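Local coordinates for protein alpha-11 giardin (Giardia intestinalis, PDB 2II2) that belongs to the annexin family, binds calcium, and probably takes part in attachment of the parasite to the intestinal mucosa and in remodelling of its cytoskeleton, at residues A[80-84]-A[100-104]. Residues are numbered along the deposited sequence; the frame is centred on the assembly and turned at random.
Sequences RVNVI and VVLIA
Arg80 reaches from helix 76-89 to the last turn of helix 94-102 and the loop just after it, a buried contact near the middle of the annexin fold, held by one strong and one weak hydrogen bond. The main bond runs from Arg80 NH1 to Ile103 O at 2.9 Å and is almost straight (178°). Its acceptor lies in the guanidinium plane, although the donor is tilted from the carbonyl plane. A weak second bond joins Arg80 NH1 to Val100 O at 3.1 Å, bent to 130°. One water closes the edge, accepting from Arg80 NH2 at 2.8 Å and donating to Ile103 O. With CG beside the backbone N (chi1 -70°) and an extended chain from CG to NE, the arginine passes Val100, and its CB lies 3.9 Å from Val100 CG1. Beside the polar bridge, Val100 packs against two aliphatic partners: its CG2 meets Val83 CG1 at 3.6 Å, while its CB lies 3.7 Å from Ile84 CD1. Asn76 OD1 accepts from Arg80 NE, Glu108 OE2 forms a long, weak ion pair with Arg80 NH2, and Leu262 and Phe263 of helix 249-263 pack on the same side chain. Val100 O is not paired with Ala104 N, and together with Ile103 O just beyond the helix it is met by a cationic donor; the positive charge probably also suits the negative end of the helix dipole, and Ile103 O accepts from both Arg80 NH1 and the water.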
loop_
_atom_site.group_PDB
_atom_site.type_symbol
_atom_site.label_atom_id
_atom_site.label_comp_id
_atom_site.label_asym_id
_atom_site.label_seq_id
_atom_site.Cartn_x
_atom_site.Cartn_y
_atom_site.Cartn_z
ATOM N N ARG A 80 0.067 3.383 8.958
ATOM C CA ARG A 80 -0.445 2.024 8.763
ATOM C C ARG A 80 -1.547 1.691 9.759
ATOM O O ARG A 80 -2.567 1.091 9.371
ATOM C CB ARG A 80 0.685 1.010 8.893
ATOM C CG ARG A 80 1.694 1.036 7.740
ATOM C CD ARG A 80 2.670 -0.096 7.901
ATOM N NE ARG A 80 3.875 0.139 7.105
ATOM C CZ ARG A 80 4.301 -0.628 6.099
ATOM N NH1 ARG A 80 3.645 -1.721 5.712
ATOM N NH2 ARG A 80 5.411 -0.285 5.473
ATOM N N VAL A 81 -1.354 2.042 11.035
ATOM C CA VAL A 81 -2.404 1.795 12.024
ATOM C C VAL A 81 -3.701 2.507 11.611
ATOM O O VAL A 81 -4.794 1.911 11.635
ATOM C CB VAL A 81 -1.951 2.259 13.424
ATOM C CG1 VAL A 81 -3.128 2.272 14.412
ATOM C CG2 VAL A 81 -0.822 1.381 13.947
ATOM N N ASN A 82 -3.581 3.765 11.209
ATOM C CA ASN A 82 -4.770 4.524 10.801
ATOM C C ASN A 82 -5.476 3.892 9.604
ATOM O O ASN A 82 -6.699 3.804 9.566
ATOM C CB ASN A 82 -4.435 6.003 10.575
ATOM C CG ASN A 82 -3.955 6.664 11.850
ATOM O OD1 ASN A 82 -4.205 6.165 12.948
ATOM N ND2 ASN A 82 -3.239 7.753 11.710
ATOM N N VAL A 83 -4.707 3.422 8.640
ATOM C CA VAL A 83 -5.264 2.782 7.453
ATOM C C VAL A 83 -6.029 1.511 7.848
ATOM O O VAL A 83 -7.129 1.274 7.349
ATOM C CB VAL A 83 -4.140 2.456 6.437
ATOM C CG1 VAL A 83 -4.655 1.507 5.347
ATOM C CG2 VAL A 83 -3.590 3.745 5.815
ATOM N N ILE A 84 -5.457 0.662 8.713
ATOM C CA ILE A 84 -6.167 -0.567 9.134
ATOM C C ILE A 84 -7.463 -0.227 9.836
ATOM O O ILE A 84 -8.507 -0.812 9.545
ATOM C CB ILE A 84 -5.325 -1.473 10.073
ATOM C CG1 ILE A 84 -4.102 -2.006 9.335
ATOM C CG2 ILE A 84 -6.166 -2.641 10.626
ATOM C CD1 ILE A 84 -4.426 -2.904 8.170
ATOM N N VAL A 100 -1.203 -2.722 3.668
ATOM C CA VAL A 100 -0.507 -2.615 4.925
ATOM C C VAL A 100 0.224 -3.877 5.349
ATOM O O VAL A 100 1.366 -3.775 5.778
ATOM C CB VAL A 100 -1.444 -2.144 6.050
ATOM C CG1 VAL A 100 -0.787 -2.285 7.422
ATOM C CG2 VAL A 100 -1.860 -0.706 5.791
ATOM N N VAL A 101 -0.445 -5.034 5.291
ATOM C CA VAL A 101 0.142 -6.241 5.857
ATOM C C VAL A 101 0.937 -7.063 4.866
ATOM O O VAL A 101 1.794 -7.849 5.295
ATOM C CB VAL A 101 -0.897 -7.148 6.605
ATOM C CG1 VAL A 101 -1.650 -6.312 7.676
ATOM C CG2 VAL A 101 -1.868 -7.853 5.669
ATOM N N LEU A 102 0.665 -6.919 3.570
ATOM C CA LEU A 102 1.409 -7.677 2.572
ATOM C C LEU A 102 2.720 -6.995 2.191
ATOM O O LEU A 102 3.689 -7.663 1.858
ATOM C CB LEU A 102 0.554 -7.942 1.327
ATOM C CG LEU A 102 -0.748 -8.742 1.549
ATOM C CD1 LEU A 102 -1.404 -8.988 0.242
ATOM C CD2 LEU A 102 -0.505 -10.073 2.263
ATOM N N ILE A 103 2.756 -5.679 2.234
ATOM C CA ILE A 103 3.952 -4.949 1.851
ATOM C C ILE A 103 4.679 -4.529 3.121
ATOM O O ILE A 103 4.653 -3.362 3.541
ATOM C CB ILE A 103 3.629 -3.762 0.915
ATOM C CG1 ILE A 103 2.744 -4.256 -0.252
ATOM C CG2 ILE A 103 4.912 -3.169 0.372
ATOM C CD1 ILE A 103 2.363 -3.158 -1.207
ATOM N N ALA A 104 5.315 -5.522 3.744
ATOM C CA ALA A 104 5.830 -5.341 5.101
ATOM C C ALA A 104 6.857 -6.394 5.414
ATOM O O ALA A 104 6.617 -7.584 5.189
ATOM C CB ALA A 104 4.702 -5.418 6.121
HETATM O O HOH W 1 6.892 -1.734 3.519
#